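Local coordinates for protein Zn-dependent hydrolase of metallo-beta-lactamase superfamily TM0207 (Thermotoga maritima, PDB 1VJN) that is a putative zinc-dependent hydrolase of the metallo-beta-lactamase superfamily, whose natural substrate is not established, at residues V141-V146 and V168-H173; K117-G122 and G137-L142; D188-F193 and V214-V219. One frame throughout, in Å; residues are numbered along the deposited sequence.

Contact 1. Residues V141-V146 and V168-H173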
# COMPACT_ATOMS: atom_id res chain seq x y z
N VAL A 141 -0.20 7.92 -4.99
CA VAL A 141 0.76 7.19 -4.17
C VAL A 141 0.43 5.71 -4.24
O VAL A 141 -0.66 5.29 -3.82
CB VAL A 141 0.73 7.64 -2.67
CG1 VAL A 141 1.83 6.94 -1.88
CG2 VAL A 141 0.89 9.09 -2.53
N LEU A 142 1.36 4.93 -4.78
CA LEU A 142 1.21 3.50 -4.93
C LEU A 142 2.12 2.69 -3.97
O LEU A 142 3.32 2.86 -3.95
CB LEU A 142 1.50 3.10 -6.39
CG LEU A 142 1.25 1.65 -6.74
CD1 LEU A 142 -0.21 1.24 -6.50
CD2 LEU A 142 1.65 1.48 -8.18
N LEU A 143 1.50 1.80 -3.21
CA LEU A 143 2.21 0.85 -2.35
C LEU A 143 2.18 -0.49 -3.06
O LEU A 143 1.10 -1.07 -3.26
CB LEU A 143 1.53 0.76 -1.00
CG LEU A 143 1.21 2.14 -0.35
CD1 LEU A 143 0.45 1.93 0.97
CD2 LEU A 143 2.41 2.93 -0.11
N VAL A 144 3.36 -0.97 -3.49
CA VAL A 144 3.39 -2.07 -4.49
C VAL A 144 4.40 -3.16 -4.05
O VAL A 144 5.51 -2.85 -3.69
CB VAL A 144 3.70 -1.50 -5.94
CG1 VAL A 144 5.05 -0.88 -6.01
CG2 VAL A 144 3.63 -2.57 -7.00
N PRO A 145 3.98 -4.44 -4.04
CA PRO A 145 4.87 -5.53 -3.73
C PRO A 145 5.81 -5.79 -4.89
O PRO A 145 5.40 -5.62 -6.03
CB PRO A 145 3.90 -6.72 -3.53
CG PRO A 145 2.75 -6.41 -4.37
CD PRO A 145 2.63 -4.93 -4.34
N VAL A 146 7.06 -6.15 -4.61
CA VAL A 146 8.06 -6.38 -5.63
C VAL A 146 8.98 -7.60 -5.43
O VAL A 146 9.97 -7.75 -6.14
CB VAL A 146 9.00 -5.13 -5.76
CG1 VAL A 146 8.18 -3.87 -6.10
CG2 VAL A 146 9.87 -4.91 -4.48
N VAL A 168 4.21 8.85 -6.74
CA VAL A 168 5.01 8.31 -5.66
C VAL A 168 4.78 6.84 -5.64
O VAL A 168 3.63 6.39 -5.58
CB VAL A 168 4.64 8.89 -4.31
CG1 VAL A 168 5.37 8.12 -3.17
CG2 VAL A 168 5.00 10.37 -4.27
N ILE A 169 5.87 6.08 -5.74
CA ILE A 169 5.82 4.63 -5.69
C ILE A 169 6.61 4.09 -4.49
O ILE A 169 7.82 4.34 -4.37
CB ILE A 169 6.42 4.04 -6.99
CG1 ILE A 169 5.57 4.38 -8.22
CG2 ILE A 169 6.52 2.56 -6.83
CD1 ILE A 169 6.30 4.20 -9.56
N ILE A 170 5.95 3.33 -3.61
CA ILE A 170 6.63 2.79 -2.47
C ILE A 170 6.61 1.27 -2.58
O ILE A 170 5.53 0.66 -2.50
CB ILE A 170 5.99 3.28 -1.15
CG1 ILE A 170 6.05 4.82 -1.03
CG2 ILE A 170 6.63 2.61 0.06
CD1 ILE A 170 5.02 5.44 -0.10
N PRO A 171 7.78 0.64 -2.80
CA PRO A 171 7.83 -0.84 -2.87
C PRO A 171 7.66 -1.50 -1.48
O PRO A 171 7.99 -0.90 -0.43
CB PRO A 171 9.26 -1.14 -3.39
CG PRO A 171 10.09 0.09 -2.95
CD PRO A 171 9.12 1.27 -2.98
N MSE A 172 7.16 -2.72 -1.47
CA MSE A 172 7.12 -3.47 -0.22
C MSE A 172 7.28 -4.92 -0.59
O MSE A 172 7.39 -5.22 -1.78
CB MSE A 172 5.81 -3.24 0.53
CG MSE A 172 4.59 -3.50 -0.31
SE MSE A 172 2.86 -2.98 0.56
CE MSE A 172 1.69 -3.60 -0.91
N HIS A 173 7.33 -5.78 0.42
CA HIS A 173 7.30 -7.24 0.22
C HIS A 173 8.58 -7.69 -0.51
O HIS A 173 8.49 -8.38 -1.52
CB HIS A 173 6.09 -7.72 -0.63
CG HIS A 173 4.78 -7.78 0.09
ND1 HIS A 173 3.71 -6.97 -0.24
CD2 HIS A 173 4.35 -8.60 1.08
CE1 HIS A 173 2.68 -7.27 0.54
NE2 HIS A 173 3.05 -8.25 1.35

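Contact 2. Residues K117-G122 and G137-L142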
# COMPACT_ATOMS: atom_id res chain seq x y z
N LYS A 117 -4.96 10.31 -4.17
CA LYS A 117 -5.41 8.93 -4.21
C LYS A 117 -4.24 8.01 -3.88
O LYS A 117 -3.20 8.02 -4.55
CB LYS A 117 -6.01 8.53 -5.58
CG LYS A 117 -7.42 9.03 -5.82
CD LYS A 117 -7.67 9.14 -7.31
CE LYS A 117 -9.12 9.40 -7.63
NZ LYS A 117 -9.44 10.86 -7.54
N VAL A 118 -4.43 7.22 -2.84
CA VAL A 118 -3.42 6.31 -2.36
C VAL A 118 -3.94 4.92 -2.60
O VAL A 118 -5.13 4.66 -2.35
CB VAL A 118 -3.15 6.52 -0.86
CG1 VAL A 118 -2.05 5.57 -0.37
CG2 VAL A 118 -2.77 7.98 -0.58
N CYS A 119 -3.07 4.04 -3.09
CA CYS A 119 -3.40 2.63 -3.37
C CYS A 119 -2.46 1.64 -2.70
O CYS A 119 -1.27 1.61 -2.94
CB CYS A 119 -3.38 2.35 -4.89
SG CYS A 119 -3.96 0.71 -5.38
N HIS A 120 -3.05 0.73 -1.93
CA HIS A 120 -2.32 -0.36 -1.34
C HIS A 120 -2.68 -1.61 -2.11
O HIS A 120 -3.82 -2.10 -2.06
CB HIS A 120 -2.75 -0.52 0.11
CG HIS A 120 -1.96 -1.50 0.90
ND1 HIS A 120 -2.05 -2.87 0.71
CD2 HIS A 120 -1.14 -1.33 1.96
CE1 HIS A 120 -1.27 -3.48 1.58
NE2 HIS A 120 -0.74 -2.56 2.38
N LEU A 121 -1.69 -2.19 -2.75
CA LEU A 121 -1.99 -3.32 -3.62
C LEU A 121 -2.08 -4.70 -2.97
O LEU A 121 -2.40 -5.68 -3.64
CB LEU A 121 -1.01 -3.31 -4.77
CG LEU A 121 -1.24 -2.25 -5.89
CD1 LEU A 121 -0.05 -2.28 -6.84
CD2 LEU A 121 -2.56 -2.42 -6.66
N GLY A 122 -1.80 -4.80 -1.67
CA GLY A 122 -1.89 -6.06 -0.95
C GLY A 122 -0.74 -6.96 -1.41
O GLY A 122 0.37 -6.51 -1.58
N GLY A 137 -8.31 3.22 -11.26
CA GLY A 137 -8.08 4.58 -11.77
C GLY A 137 -6.66 5.08 -11.57
O GLY A 137 -5.82 4.35 -11.06
N GLU A 138 -6.39 6.34 -11.95
CA GLU A 138 -5.07 6.93 -11.72
C GLU A 138 -4.76 7.06 -10.23
O GLU A 138 -5.61 7.41 -9.46
CB GLU A 138 -4.93 8.26 -12.45
CG GLU A 138 -5.10 8.05 -13.95
CD GLU A 138 -4.23 8.96 -14.79
OE1 GLU A 138 -4.02 10.14 -14.39
OE2 GLU A 138 -3.75 8.48 -15.85
N ILE A 139 -3.54 6.68 -9.85
CA ILE A 139 -3.09 6.69 -8.46
C ILE A 139 -1.99 7.74 -8.27
O ILE A 139 -1.12 7.90 -9.12
CB ILE A 139 -2.59 5.28 -8.09
CG1 ILE A 139 -3.78 4.30 -8.06
CG2 ILE A 139 -1.89 5.27 -6.78
CD1 ILE A 139 -5.04 4.85 -7.36
N ASP A 140 -2.03 8.45 -7.15
CA ASP A 140 -0.95 9.37 -6.77
C ASP A 140 0.17 8.72 -5.97
O ASP A 140 1.35 8.96 -6.23
CB ASP A 140 -1.55 10.51 -5.96
CG ASP A 140 -2.59 11.28 -6.75
OD1 ASP A 140 -2.28 11.63 -7.91
OD2 ASP A 140 -3.74 11.53 -6.33
N VAL A 141 -0.20 7.92 -4.99
CA VAL A 141 0.76 7.19 -4.17
C VAL A 141 0.43 5.71 -4.24
O VAL A 141 -0.66 5.29 -3.82
CB VAL A 141 0.73 7.64 -2.67
CG1 VAL A 141 1.83 6.94 -1.88
CG2 VAL A 141 0.89 9.09 -2.53
N LEU A 142 1.36 4.93 -4.78
CA LEU A 142 1.21 3.50 -4.93
C LEU A 142 2.12 2.69 -3.97
O LEU A 142 3.32 2.86 -3.95
CB LEU A 142 1.50 3.10 -6.39
CG LEU A 142 1.25 1.65 -6.74
CD1 LEU A 142 -0.21 1.24 -6.50
CD2 LEU A 142 1.65 1.48 -8.18

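Contact 3. Residues D188-F193 and V214-V219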
# COMPACT_ATOMS: atom_id res chain seq x y z
N ASP A 188 16.48 -4.78 -7.15
CA ASP A 188 16.03 -5.26 -8.47
C ASP A 188 14.91 -4.41 -9.06
O ASP A 188 14.76 -4.30 -10.25
CB ASP A 188 15.52 -6.70 -8.39
CG ASP A 188 16.63 -7.70 -8.20
OD1 ASP A 188 17.79 -7.30 -7.96
OD2 ASP A 188 16.43 -8.93 -8.25
N PHE A 189 14.09 -3.85 -8.21
CA PHE A 189 13.08 -2.90 -8.66
C PHE A 189 13.71 -1.54 -8.92
O PHE A 189 13.44 -0.89 -9.94
CB PHE A 189 12.02 -2.85 -7.59
CG PHE A 189 10.86 -1.97 -7.89
CD1 PHE A 189 10.00 -2.25 -8.93
CD2 PHE A 189 10.58 -0.86 -7.06
CE1 PHE A 189 8.92 -1.46 -9.18
CE2 PHE A 189 9.50 -0.05 -7.32
CZ PHE A 189 8.65 -0.35 -8.36
N LEU A 190 14.58 -1.09 -8.03
CA LEU A 190 15.17 0.26 -8.16
C LEU A 190 15.95 0.47 -9.45
O LEU A 190 15.98 1.56 -10.01
CB LEU A 190 16.09 0.59 -6.97
CG LEU A 190 15.43 0.49 -5.59
CD1 LEU A 190 16.42 0.87 -4.48
CD2 LEU A 190 14.19 1.35 -5.52
N LYS A 191 16.63 -0.58 -9.92
CA LYS A 191 17.38 -0.50 -11.16
C LYS A 191 16.52 -0.20 -12.40
O LYS A 191 17.04 0.15 -13.45
CB LYS A 191 18.25 -1.75 -11.37
CG LYS A 191 17.50 -3.08 -11.38
CD LYS A 191 17.97 -4.04 -12.48
CE LYS A 191 19.46 -4.39 -12.42
NZ LYS A 191 19.93 -5.03 -13.71
N LEU A 192 15.20 -0.26 -12.28
CA LEU A 192 14.31 -0.04 -13.41
C LEU A 192 13.92 1.41 -13.57
O LEU A 192 13.21 1.76 -14.51
CB LEU A 192 13.06 -0.91 -13.25
CG LEU A 192 13.32 -2.42 -13.15
CD1 LEU A 192 11.99 -3.16 -12.85
CD2 LEU A 192 14.00 -2.99 -14.42
N PHE A 193 14.36 2.26 -12.64
CA PHE A 193 14.02 3.67 -12.63
C PHE A 193 15.30 4.53 -12.65
O PHE A 193 16.39 4.07 -12.35
CB PHE A 193 13.18 4.03 -11.40
CG PHE A 193 11.90 3.22 -11.27
CD1 PHE A 193 11.90 2.02 -10.59
CD2 PHE A 193 10.70 3.69 -11.80
CE1 PHE A 193 10.74 1.28 -10.47
CE2 PHE A 193 9.53 2.95 -11.69
CZ PHE A 193 9.54 1.74 -11.01
N VAL A 214 10.25 7.06 -6.91
CA VAL A 214 10.29 5.86 -6.13
C VAL A 214 10.89 6.18 -4.73
O VAL A 214 11.97 6.77 -4.62
CB VAL A 214 11.09 4.78 -6.87
CG1 VAL A 214 11.22 3.55 -6.00
CG2 VAL A 214 10.40 4.42 -8.17
N VAL A 215 10.14 5.86 -3.68
CA VAL A 215 10.55 6.13 -2.30
C VAL A 215 10.64 4.82 -1.55
O VAL A 215 9.62 4.12 -1.40
CB VAL A 215 9.56 7.06 -1.59
CG1 VAL A 215 9.93 7.20 -0.08
CG2 VAL A 215 9.55 8.41 -2.25
N VAL A 216 11.84 4.52 -1.07
CA VAL A 216 12.14 3.34 -0.29
C VAL A 216 12.13 3.76 1.18
O VAL A 216 12.94 4.59 1.60
CB VAL A 216 13.55 2.77 -0.63
CG1 VAL A 216 13.79 1.47 0.12
CG2 VAL A 216 13.68 2.53 -2.09
N MSE A 217 11.20 3.21 1.93
CA MSE A 217 11.09 3.48 3.38
C MSE A 217 11.83 2.40 4.14
O MSE A 217 12.23 1.40 3.56
CB MSE A 217 9.61 3.50 3.79
CG MSE A 217 8.77 4.37 2.88
SE MSE A 217 6.97 4.86 3.54
CE MSE A 217 7.46 5.83 5.21
N GLU A 218 12.01 2.64 5.43
CA GLU A 218 12.80 1.80 6.33
C GLU A 218 12.18 1.85 7.72
O GLU A 218 11.89 2.94 8.21
CB GLU A 218 14.25 2.31 6.42
CG GLU A 218 15.14 1.40 7.25
CD GLU A 218 16.41 2.09 7.74
OE1 GLU A 218 17.24 2.47 6.88
OE2 GLU A 218 16.57 2.23 8.98
N VAL A 219 11.97 0.70 8.36
CA VAL A 219 11.33 0.68 9.68
C VAL A 219 12.36 1.13 10.70
O VAL A 219 13.46 0.60 10.75
CB VAL A 219 10.75 -0.71 10.05
CG1 VAL A 219 10.03 -0.64 11.39
CG2 VAL A 219 9.80 -1.21 8.99

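Contact 1. Residues V141-V146 and V168-H173
Leu142 O takes the N-H of Ile170 over 2.7 Å, almost straight at 178°, and the CA of Ile169 also leans on this oxygen. Leu142 N in turn gives its hydrogen to Val168 O, so Leu142 is held through both its N-H and its carbonyl. The ladder runs on as Val144 N bonds to Ile170 O, Met172 N to Val144 O (2.8 Å) and Val146 N to Met172 O (3.0 Å); these last two are the more bent, at 142° and 141°. Strands 141-145 and 168-172 thus pair in parallel as the two strands of a beta-alpha-beta unit, with helix 154-163 as the crossover, part of the metallo-hydrolase fold. On the helix side, Val144 CG1 meets Ile169 CG2 at 3.8 Å, and Ala157 and Ala161 of the helix pack over this face. On the other face Leu143 and Ile170 lie side by side, Leu143 CD2 being 3.6 Å from Ile170 CD1. Val141 CG1 packs against the same Ile170 methyl. The selenomethionine Met172, extended beyond CG, brings its CE to within 3.5 Å of Leu143 O and 3.8 Å of Pro145 CD. At the end of strand 141-145, Pro145 CB approaches the ring of His173, just past strand 168-172, obliquely, 3.3 Å from ND1.

Contact 2. Residues K117-G122 and G137-L142
Lys117 meets Asp140 where strand 116-120 pairs in parallel with the start of strand 141-145, the two strands of a beta-alpha-beta unit whose crossover carries helix 130-136 in this metallo-hydrolase fold. From CB, which faces Asp140 OD2 at 3.8 Å, the lysine chain runs alongside the 137-142 backbone; its CD rests on Glu138 O at 3.4 Å. A bend at chi4 (84°) then turns NZ away to a salt bridge with Glu112 on neighbouring strand 105-113, leaving Asp140 OD2 5.9 Å from NZ.

The carboxylate of Asp140 serves the lysine's backbone instead. OD2 accepts Lys117 N at 2.8 Å with its anti lone pair, while Lys117 O is gripped by two donors, Val141 N and Asp140 N, the latter bond the more bent. One peptide unit on either side of Lys117 CA is thereby tied to the loop leading into strand 141-145. Two residues on, Cys119 N bonds to Val141 O; with Val141 N to Lys117 O this brackets Val118 as a parallel bridge partner of Val141.

Side chains fill both faces of the pairing. Val118 and Val141 lie side by side on one. On the other, Cys119 CB touches both Ile139 CG1 and Leu142 CD1. With CG of Leu142 anti to its backbone N (chi1 -174°), CD1 is carried towards the first strand, where it also meets the end of Leu121, which Val108 flanks. Past the strand end, Gly122 N donates to His120 ND1 from 31° out of the ring plane, at 3.1 Å.

Contact 3. Residues D188-F193 and V214-V219
Val214 CG2 stands over the centre of the Phe193 ring, 3.6 Å from the centroid and 8° off the ring normal, a CH-pi contact in which the methyl meets all six ring carbons nearly equally. The valine's other branch, CG1, touches Leu190 CD2 at 3.7 Å and comes obliquely to the ring of Phe189 at CE2, 4.2 Å away. Leu190 CD2 is shared: it also reaches Val216 CG2 at 3.7 Å, so one leucine methyl bridges two valines that point the same way from strand 213-216. The contact is wholly apolar, and Val214 is its centre.

This joins helix 187-190 and the turn that runs from Leu190 to Phe193 to one face of the mixed sheet of the metallo-hydrolase fold, near its edge, where strand 213-216 lies between strands 168-172 and 197-198. The two rings are set by each other as well. Phe193 brings CE1 over one face of Phe189, offset towards the rim and 3.4 Å above the plane, while Phe189 CD1 lies at the edge of the Phe193 ring, in its plane.

The type I turn carries the second ring back to the strand; within it Phe193 N bonds to Leu190 O at 3.2 Å, and Leu192 N bonds to Phe189 O just before. Farther out, both rings touch helix 154-163, Phe189 at Ala157 and Phe193 at Lys158, and both also touch Ile169 of strand 168-172. Leu190 also packs on Tyr196 and Arg198.

Overall arrangement
All three contacts involve one mixed sheet, in which strands 116-120, 141-145, 168-172 and 213-216 are consecutive and parallel. Along the chain, contact 2 comes first; contact 1 starts on the stretch that ends it, sharing Val141 and Leu142, and contact 3 follows. Contacts 1 and 2 have centres about 9 Å apart, and Cys119 O receives Leu143 N in a probable hydrogen bond between them. Contact 3 is about 8 Å from contact 1, centre to centre, linked to it by a probable hydrogen bond from Val215 N to Ile169 O, but about 16 Å from contact 2, which it does not touch. Two successive beta-alpha-beta units thus build the sheet's middle, and the chain's last part extends it.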